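Local atomic coordinates of eukaryotic translation initiation factor 2A (PDB entry 3WJ9), a protein that probably directs the binding of methionyl-tRNAi to 40S ribosomal subunits in a codon-dependent manner, early in protein synthesis from a small number of specific mRNAs. Residues D135-A140 and Q177-A182; A193-Y198 and V218-N223; A292-F297 and N313-S318. All coordinates share one frame; numbering follows the deposited sequence.

Contact 1 of 3, residues D135-A140 and Q177-A182; sequences DESLAA and QNHAVA
A histidine-carboxylate hydrogen bond between His179 and Asp135 joins two loops at the surface of the protein, each just ahead of a strand. NE2 of His179 is the donor and OD2 of Asp135 the acceptor. Their modelled separation is very short, so the contact fits such a bond but its detail, including the bent N-H...O angle of 137°, is doubtful at this resolution. OD2 lies at the imidazole edge, close to the ring plane, whereas the carboxylate is turned 85° against the ring.

Asp135 suits this place because its two oxygens do separate work. OD1 accepts from the backbone N of Ser137 at 3.0 Å, closing an Asx turn, and is also hydrogen-bonded to OG1 of Thr133. These bonds hold OD1 within the turn while OD2 is turned to the histidine. The turn leads into strand 138-143, the second strand of one beta-propeller blade, and His179 precedes strand 180-185, the second strand of the next, so the bond spans two adjacent blades.

With chi1 at -37°, CG of His179 lies beside its backbone N and the ring points at the turn. CD1 of Leu138 comes in obliquely, 3.5 Å from His179 ND1, and OG of Ser137 is 3.7 Å from His179 CE1. The imidazole thus turns NE2 to the acid and its ND1-CE1 side to these two. A leucine in place of His179 would probably leave OD2 of Asp135 without its mate across the blades. Ile200, touched by both Leu138 and His179, continues the apolar side of the contact.

Contact 2 of 3, residues A193-Y198 and V218-N223; sequences ASVRTY and VQFKWN
With chi1 at 171°, Val195 turns CG1 opposite its backbone N and CG2 beside it, and this puts one methyl in front of each of two partners. Phe220 answers with chi1 near -82°, its ring carried beside its own backbone N and pointed at the valine from the opposite direction. CG1 of Val195 then meets the far edge of the ring in the ring plane, 3.6 Å from Phe220 CZ and 3.7 Å from Phe220 CE1. The methyl is therefore lodged against the ring's rim, with no CH-pi contact over a face.

The other branch reaches less closely: CG2 of Val195 stands 4.3 Å from CG2 of Val218. No hydrogen bond crosses between the segments, and the interaction is wholly apolar. A beta-branched valine suits a buried strand position of this kind, since its two methyls spread along the interface, while the longer phenylalanine covers about half of the 9.9 Å between CA of Phe220 and CA of Val195, and the valine much of the rest.

Packing of one sheet against the next in this way joins neighbouring blades of a beta-propeller. Strand 193-199 is the third of its blade, and strand 220-222 begins the next. Phe184 of strand 180-185 touches both Val195 and Val218, Leu229 of strand 228-233 backs Phe220, and Ala182 lies against Phe220 and Trp222, so strands 180-185 and 228-233 flank the valine-phenylalanine pair.

Contact 3 of 3, residues A292-F297 and N313-S318; sequences AKTAIF and NTLIFS
Leu315 faces Thr294 and Ile296, and its side chain can be followed outward from the strand. CB leaves the backbone in their direction, and with chi1 at -178° CG continues the chain away from the backbone N, extending it toward the other sheet. At CG the chain forks, and the two methyls find different partners: CD1 comes to 4.0 Å from CG2 of Thr294, the two side chains crossing obliquely, and CD2 lies more loosely, 4.5 Å from CD1 of Ile296. Leucine suits the spot because this late fork covers two residues of the facing strand.

Strand 292-297, in WD repeat 2, and strand 314-317, in WD repeat 3, run at 26° to each other, their axes 9.7 Å apart at closest approach. This is the spacing of sheets packed face to face, as in the adjoining blades of a beta-propeller, and no hydrogen bonds pass between the two segments. Thr294 turns its methyl, rather than its hydroxyl, to the leucine.

Ile296 works through its tip alone. With chi1 and chi2 both near -60°, its chain folds round until CD1 stands 3.7 Å from CZ of Phe317, the two side chains coming from opposite directions and the methyl approaching the ring obliquely. Ile324 lies against Ile296, Leu315 and Phe317 together, and Val286 against Thr294 and Leu315. Where the strand 314-317 begins, Asn313 and Thr314 both face Ala327 in a classic beta bulge, and there OG1 of Thr314 donates to OD1 of Asn313 at 2.7 Å, from above the carbonyl plane.

In the fold
All three contacts join neighbouring blades of the beta-propeller part of a longer protein, yet their chemistry follows their depth. Contact 1 lies at the surface and relies on a polar pair between loops; contact 2 is partly buried and contact 3 fully so, and both are apolar packing, between strands in contact 3 and between a strand and the start of the next blade in contact 2. Contacts 1 and 2 share a blade, where Val181 N and Tyr198 O form a probable hydrogen bond between strands 180-185 and 193-199; it meets its predecessor in contact 1 and its successor in contact 2. Contact 3, between two other blades, likewise sets third strand against next first strand.

Contact 1 of 3, residues D135-A140 and Q177-A182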
loop_
_atom_site.group_PDB
_atom_site.type_symbol
_atom_site.label_atom_id
_atom_site.label_comp_id
_atom_site.label_asym_id
_atom_site.label_seq_id
_atom_site.Cartn_x
_atom_site.Cartn_y
_atom_site.Cartn_z
ATOM N N ASP A 135 -6.471 14.112 -5.845
ATOM C CA ASP A 135 -7.529 15.064 -5.520
ATOM C C ASP A 135 -8.870 14.362 -5.338
ATOM O O ASP A 135 -9.884 15.011 -5.075
ATOM C CB ASP A 135 -7.640 16.153 -6.595
ATOM C CG ASP A 135 -7.797 15.590 -7.999
ATOM O OD1 ASP A 135 -8.383 14.500 -8.164
ATOM O OD2 ASP A 135 -7.337 16.256 -8.947
ATOM N N GLU A 136 -8.861 13.040 -5.501
ATOM C CA GLU A 136 -10.041 12.208 -5.286
ATOM C C GLU A 136 -11.190 12.608 -6.212
ATOM O O GLU A 136 -12.359 12.511 -5.840
ATOM C CB GLU A 136 -10.486 12.295 -3.824
ATOM C CG GLU A 136 -11.206 11.073 -3.282
ATOM C CD GLU A 136 -11.658 11.283 -1.852
ATOM O OE1 GLU A 136 -12.424 12.239 -1.613
ATOM O OE2 GLU A 136 -11.240 10.514 -0.964
ATOM N N SER A 137 -10.856 13.062 -7.417
ATOM C CA SER A 137 -11.871 13.491 -8.374
ATOM C C SER A 137 -12.177 12.403 -9.399
ATOM O O SER A 137 -13.252 12.391 -9.996
ATOM C CB SER A 137 -11.430 14.772 -9.090
ATOM O OG SER A 137 -10.188 14.589 -9.748
ATOM N N LEU A 138 -11.234 11.487 -9.597
ATOM C CA LEU A 138 -11.390 10.450 -10.613
ATOM C C LEU A 138 -11.137 9.050 -10.054
ATOM O O LEU A 138 -10.221 8.845 -9.260
ATOM C CB LEU A 138 -10.450 10.719 -11.792
ATOM C CG LEU A 138 -10.556 12.093 -12.459
ATOM C CD1 LEU A 138 -9.517 12.247 -13.559
ATOM C CD2 LEU A 138 -11.957 12.323 -13.004
ATOM N N ALA A 139 -11.962 8.095 -10.473
ATOM C CA ALA A 139 -11.815 6.704 -10.056
ATOM C C ALA A 139 -11.598 5.813 -11.273
ATOM O O ALA A 139 -11.901 6.212 -12.395
ATOM C CB ALA A 139 -13.033 6.250 -9.270
ATOM N N ALA A 140 -11.079 4.608 -11.056
ATOM C CA ALA A 140 -10.725 3.740 -12.174
ATOM C C ALA A 140 -11.011 2.263 -11.914
ATOM O O ALA A 140 -10.540 1.686 -10.933
ATOM C CB ALA A 140 -9.260 3.930 -12.530
ATOM N N GLN A 177 0.185 15.736 -9.458
ATOM C CA GLN A 177 -0.808 16.804 -9.455
ATOM C C GLN A 177 -1.700 16.680 -10.682
ATOM O O GLN A 177 -2.925 16.721 -10.579
ATOM C CB GLN A 177 -0.139 18.179 -9.416
ATOM C CG GLN A 177 0.339 18.608 -8.040
ATOM C CD GLN A 177 0.615 20.098 -7.964
ATOM O OE1 GLN A 177 0.614 20.790 -8.980
ATOM N NE2 GLN A 177 0.852 20.596 -6.756
ATOM N N ASN A 178 -1.074 16.526 -11.845
ATOM C CA ASN A 178 -1.806 16.256 -13.073
ATOM C C ASN A 178 -1.991 14.759 -13.260
ATOM O O ASN A 178 -1.037 13.987 -13.183
ATOM C CB ASN A 178 -1.091 16.862 -14.277
ATOM C CG ASN A 178 -1.353 18.345 -14.418
ATOM O OD1 ASN A 178 -2.440 18.759 -14.823
ATOM N ND2 ASN A 178 -0.360 19.157 -14.079
ATOM N N HIS A 179 -3.231 14.359 -13.506
ATOM C CA HIS A 179 -3.602 12.951 -13.502
ATOM C C HIS A 179 -3.105 12.217 -14.744
ATOM O O HIS A 179 -3.332 12.657 -15.869
ATOM C CB HIS A 179 -5.120 12.822 -13.384
ATOM C CG HIS A 179 -5.743 13.843 -12.482
ATOM N ND1 HIS A 179 -6.903 14.513 -12.807
ATOM C CD2 HIS A 179 -5.369 14.307 -11.267
ATOM C CE1 HIS A 179 -7.215 15.347 -11.832
ATOM N NE2 HIS A 179 -6.299 15.242 -10.885
ATOM N N ALA A 180 -2.422 11.097 -14.528
ATOM C CA ALA A 180 -1.913 10.279 -15.623
ATOM C C ALA A 180 -2.107 8.795 -15.326
ATOM O O ALA A 180 -2.363 8.410 -14.187
ATOM C CB ALA A 180 -0.447 10.582 -15.879
ATOM N N VAL A 181 -1.993 7.964 -16.359
ATOM C CA VAL A 181 -2.216 6.528 -16.217
ATOM C C VAL A 181 -1.038 5.720 -16.764
ATOM O O VAL A 181 -0.310 6.187 -17.641
ATOM C CB VAL A 181 -3.508 6.087 -16.943
ATOM C CG1 VAL A 181 -3.993 4.743 -16.416
ATOM C CG2 VAL A 181 -4.591 7.137 -16.784
ATOM N N ALA A 182 -0.852 4.518 -16.224
ATOM C CA ALA A 182 0.115 3.551 -16.735
ATOM C C ALA A 182 -0.555 2.185 -16.845
ATOM O O ALA A 182 -1.198 1.733 -15.898
ATOM C CB ALA A 182 1.328 3.480 -15.834
#

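Contact 2 of 3, residues A193-Y198 and V218-N223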
loop_
_atom_site.group_PDB
_atom_site.type_symbol
_atom_site.label_atom_id
_atom_site.label_comp_id
_atom_site.label_asym_id
_atom_site.label_seq_id
_atom_site.Cartn_x
_atom_site.Cartn_y
_atom_site.Cartn_z
ATOM N N ALA A 193 4.759 -8.735 -24.492
ATOM C CA ALA A 193 3.982 -7.884 -23.604
ATOM C C ALA A 193 4.308 -6.421 -23.868
ATOM O O ALA A 193 5.328 -6.110 -24.478
ATOM C CB ALA A 193 4.248 -8.238 -22.159
ATOM N N SER A 194 3.441 -5.526 -23.408
ATOM C CA SER A 194 3.642 -4.100 -23.639
ATOM C C SER A 194 3.227 -3.243 -22.445
ATOM O O SER A 194 2.339 -3.609 -21.677
ATOM C CB SER A 194 2.875 -3.655 -24.886
ATOM O OG SER A 194 3.077 -2.276 -25.139
ATOM N N VAL A 195 3.888 -2.096 -22.308
ATOM C CA VAL A 195 3.587 -1.124 -21.264
ATOM C C VAL A 195 3.301 0.235 -21.901
ATOM O O VAL A 195 3.978 0.638 -22.845
ATOM C CB VAL A 195 4.751 -0.999 -20.254
ATOM C CG1 VAL A 195 4.532 0.168 -19.301
ATOM C CG2 VAL A 195 4.928 -2.296 -19.481
ATOM N N ARG A 196 2.299 0.938 -21.380
ATOM C CA ARG A 196 1.835 2.185 -21.980
ATOM C C ARG A 196 1.508 3.263 -20.942
ATOM O O ARG A 196 0.981 2.967 -19.872
ATOM C CB ARG A 196 0.602 1.912 -22.845
ATOM C CG ARG A 196 0.610 2.674 -24.142
ATOM C CD ARG A 196 1.389 1.921 -25.180
ATOM N NE ARG A 196 0.719 0.708 -25.619
ATOM C CZ ARG A 196 -0.245 0.697 -26.530
ATOM N NH1 ARG A 196 -0.618 1.832 -27.106
ATOM N NH2 ARG A 196 -0.817 -0.443 -26.882
ATOM N N THR A 197 1.821 4.517 -21.256
ATOM C CA THR A 197 1.410 5.623 -20.391
ATOM C C THR A 197 0.565 6.634 -21.160
ATOM O O THR A 197 0.798 6.887 -22.343
ATOM C CB THR A 197 2.613 6.358 -19.765
ATOM O OG1 THR A 197 3.337 7.053 -20.786
ATOM C CG2 THR A 197 3.543 5.374 -19.063
ATOM N N TYR A 198 -0.420 7.206 -20.474
ATOM C CA TYR A 198 -1.313 8.195 -21.066
ATOM C C TYR A 198 -1.621 9.320 -20.088
ATOM O O TYR A 198 -1.794 9.082 -18.892
ATOM C CB TYR A 198 -2.629 7.544 -21.509
ATOM C CG TYR A 198 -2.554 6.752 -22.793
ATOM C CD1 TYR A 198 -2.193 5.412 -22.783
ATOM C CD2 TYR A 198 -2.881 7.333 -24.011
ATOM C CE1 TYR A 198 -2.135 4.681 -23.951
ATOM C CE2 TYR A 198 -2.830 6.606 -25.185
ATOM C CZ TYR A 198 -2.452 5.281 -25.150
ATOM O OH TYR A 198 -2.395 4.550 -26.314
ATOM N N VAL A 218 3.667 -8.019 -14.545
ATOM C CA VAL A 218 4.308 -6.714 -14.438
ATOM C C VAL A 218 4.110 -6.145 -13.031
ATOM O O VAL A 218 3.305 -6.660 -12.255
ATOM C CB VAL A 218 3.748 -5.725 -15.488
ATOM C CG1 VAL A 218 2.477 -5.067 -14.977
ATOM C CG2 VAL A 218 4.789 -4.679 -15.856
ATOM N N GLN A 219 4.853 -5.092 -12.703
ATOM C CA GLN A 219 4.674 -4.388 -11.438
ATOM C C GLN A 219 5.008 -2.908 -11.604
ATOM O O GLN A 219 6.112 -2.555 -12.016
ATOM C CB GLN A 219 5.540 -5.015 -10.343
ATOM C CG GLN A 219 5.224 -4.531 -8.940
ATOM C CD GLN A 219 5.744 -5.473 -7.872
ATOM O OE1 GLN A 219 6.272 -6.542 -8.178
ATOM N NE2 GLN A 219 5.594 -5.084 -6.611
ATOM N N PHE A 220 4.046 -2.046 -11.289
ATOM C CA PHE A 220 4.226 -0.604 -11.433
ATOM C C PHE A 220 4.568 0.061 -10.107
ATOM O O PHE A 220 4.094 -0.360 -9.052
ATOM C CB PHE A 220 2.969 0.037 -12.023
ATOM C CG PHE A 220 2.876 -0.075 -13.516
ATOM C CD1 PHE A 220 3.801 0.556 -14.329
ATOM C CD2 PHE A 220 1.861 -0.805 -14.108
ATOM C CE1 PHE A 220 3.720 0.459 -15.701
ATOM C CE2 PHE A 220 1.774 -0.906 -15.482
ATOM C CZ PHE A 220 2.704 -0.273 -16.280
ATOM N N LYS A 221 5.384 1.109 -10.166
ATOM C CA LYS A 221 5.783 1.826 -8.960
ATOM C C LYS A 221 6.011 3.313 -9.218
ATOM O O LYS A 221 7.150 3.757 -9.361
ATOM C CB LYS A 221 7.049 1.204 -8.367
ATOM C CG LYS A 221 6.963 0.911 -6.881
ATOM C CD LYS A 221 6.846 -0.581 -6.621
ATOM C CE LYS A 221 6.640 -0.875 -5.148
ATOM N NZ LYS A 221 6.595 -2.336 -4.877
ATOM N N TRP A 222 4.923 4.076 -9.275
ATOM C CA TRP A 222 5.012 5.531 -9.378
ATOM C C TRP A 222 5.636 6.109 -8.107
ATOM O O TRP A 222 5.654 5.453 -7.065
ATOM C CB TRP A 222 3.630 6.153 -9.613
ATOM C CG TRP A 222 3.141 6.113 -11.036
ATOM C CD1 TRP A 222 2.303 5.189 -11.591
ATOM C CD2 TRP A 222 3.448 7.049 -12.077
ATOM N NE1 TRP A 222 2.074 5.488 -12.912
ATOM C CE2 TRP A 222 2.768 6.626 -13.236
ATOM C CE3 TRP A 222 4.232 8.203 -12.144
ATOM C CZ2 TRP A 222 2.850 7.311 -14.444
ATOM C CZ3 TRP A 222 4.318 8.879 -13.345
ATOM C CH2 TRP A 222 3.628 8.435 -14.478
ATOM N N ASN A 223 6.153 7.331 -8.195
ATOM C CA ASN A 223 6.619 8.038 -7.008
ATOM C C ASN A 223 5.615 9.115 -6.608
ATOM O O ASN A 223 4.702 9.422 -7.375
ATOM C CB ASN A 223 8.009 8.644 -7.238
ATOM C CG ASN A 223 8.108 9.426 -8.536
ATOM O OD1 ASN A 223 7.527 9.047 -9.550
ATOM N ND2 ASN A 223 8.852 10.526 -8.507
#

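Contact 3 of 3, residues A292-F297 and N313-S318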
loop_
_atom_site.group_PDB
_atom_site.type_symbol
_atom_site.label_atom_id
_atom_site.label_comp_id
_atom_site.label_asym_id
_atom_site.label_seq_id
_atom_site.Cartn_x
_atom_site.Cartn_y
_atom_site.Cartn_z
ATOM N N ALA A 292 21.805 -10.484 0.517
ATOM C CA ALA A 292 21.398 -9.539 -0.511
ATOM C C ALA A 292 22.113 -8.204 -0.367
ATOM O O ALA A 292 22.172 -7.626 0.718
ATOM C CB ALA A 292 19.892 -9.337 -0.476
ATOM N N LYS A 293 22.662 -7.722 -1.475
ATOM C CA LYS A 293 23.262 -6.398 -1.508
ATOM C C LYS A 293 22.148 -5.369 -1.697
ATOM O O LYS A 293 21.031 -5.724 -2.068
ATOM C CB LYS A 293 24.305 -6.300 -2.626
ATOM C CG LYS A 293 25.176 -5.060 -2.534
ATOM C CD LYS A 293 26.014 -4.828 -3.775
ATOM C CE LYS A 293 27.164 -5.805 -3.884
ATOM N NZ LYS A 293 28.062 -5.412 -5.005
ATOM N N THR A 294 22.446 -4.102 -1.432
ATOM C CA THR A 294 21.457 -3.039 -1.568
ATOM C C THR A 294 22.073 -1.800 -2.217
ATOM O O THR A 294 23.191 -1.412 -1.885
ATOM C CB THR A 294 20.855 -2.660 -0.200
ATOM O OG1 THR A 294 20.288 -3.825 0.412
ATOM C CG2 THR A 294 19.776 -1.595 -0.356
ATOM N N ALA A 295 21.343 -1.187 -3.145
ATOM C CA ALA A 295 21.828 0.006 -3.835
ATOM C C ALA A 295 20.811 1.146 -3.810
ATOM O O ALA A 295 19.635 0.943 -4.093
ATOM C CB ALA A 295 22.197 -0.333 -5.271
ATOM N N ILE A 296 21.276 2.347 -3.479
ATOM C CA ILE A 296 20.417 3.528 -3.480
ATOM C C ILE A 296 20.687 4.364 -4.730
ATOM O O ILE A 296 21.840 4.578 -5.100
ATOM C CB ILE A 296 20.634 4.392 -2.218
ATOM C CG1 ILE A 296 20.318 3.586 -0.957
ATOM C CG2 ILE A 296 19.763 5.643 -2.261
ATOM C CD1 ILE A 296 18.892 3.084 -0.891
ATOM N N PHE A 297 19.625 4.827 -5.382
ATOM C CA PHE A 297 19.764 5.619 -6.600
ATOM C C PHE A 297 19.204 7.028 -6.433
ATOM O O PHE A 297 18.736 7.403 -5.364
ATOM C CB PHE A 297 19.066 4.926 -7.775
ATOM C CG PHE A 297 19.774 3.695 -8.273
ATOM C CD1 PHE A 297 19.592 2.473 -7.651
ATOM C CD2 PHE A 297 20.608 3.759 -9.375
ATOM C CE1 PHE A 297 20.238 1.341 -8.112
ATOM C CE2 PHE A 297 21.257 2.631 -9.841
ATOM C CZ PHE A 297 21.071 1.420 -9.208
ATOM N N ASN A 313 15.892 -8.668 3.190
ATOM C CA ASN A 313 14.933 -8.900 2.116
ATOM C C ASN A 313 13.919 -7.770 1.978
ATOM O O ASN A 313 12.963 -7.875 1.212
ATOM C CB ASN A 313 14.195 -10.224 2.340
ATOM C CG ASN A 313 13.478 -10.282 3.685
ATOM O OD1 ASN A 313 13.203 -9.258 4.307
ATOM N ND2 ASN A 313 13.167 -11.494 4.131
ATOM N N THR A 314 14.123 -6.696 2.734
ATOM C CA THR A 314 13.130 -5.633 2.818
ATOM C C THR A 314 13.762 -4.264 3.051
ATOM O O THR A 314 14.593 -4.098 3.942
ATOM C CB THR A 314 12.119 -5.916 3.948
ATOM O OG1 THR A 314 11.573 -7.233 3.788
ATOM C CG2 THR A 314 10.991 -4.894 3.931
ATOM N N LEU A 315 13.357 -3.287 2.243
ATOM C CA LEU A 315 13.873 -1.926 2.348
ATOM C C LEU A 315 12.741 -0.935 2.601
ATOM O O LEU A 315 11.681 -1.033 1.988
ATOM C CB LEU A 315 14.627 -1.543 1.074
ATOM C CG LEU A 315 15.282 -0.161 1.045
ATOM C CD1 LEU A 315 16.627 -0.182 1.750
ATOM C CD2 LEU A 315 15.431 0.325 -0.381
ATOM N N ILE A 316 12.963 0.015 3.507
ATOM C CA ILE A 316 11.966 1.046 3.799
ATOM C C ILE A 316 12.614 2.417 3.992
ATOM O O ILE A 316 13.593 2.551 4.724
ATOM C CB ILE A 316 11.140 0.709 5.067
ATOM C CG1 ILE A 316 10.468 -0.660 4.941
ATOM C CG2 ILE A 316 10.089 1.781 5.319
ATOM C CD1 ILE A 316 9.737 -1.106 6.191
ATOM N N PHE A 317 12.069 3.433 3.328
ATOM C CA PHE A 317 12.517 4.806 3.529
ATOM C C PHE A 317 11.669 5.486 4.600
ATOM O O PHE A 317 10.465 5.244 4.696
ATOM C CB PHE A 317 12.448 5.603 2.223
ATOM C CG PHE A 317 13.512 5.236 1.223
ATOM C CD1 PHE A 317 13.339 4.159 0.371
ATOM C CD2 PHE A 317 14.681 5.973 1.132
ATOM C CE1 PHE A 317 14.309 3.824 -0.554
ATOM C CE2 PHE A 317 15.657 5.643 0.212
ATOM C CZ PHE A 317 15.472 4.565 -0.632
ATOM N N SER A 318 12.300 6.327 5.412
ATOM C CA SER A 318 11.577 7.111 6.407
ATOM C C SER A 318 10.751 8.185 5.708
ATOM O O SER A 318 11.146 8.675 4.650
ATOM C CB SER A 318 12.543 7.750 7.407
ATOM O OG SER A 318 13.426 8.651 6.758
#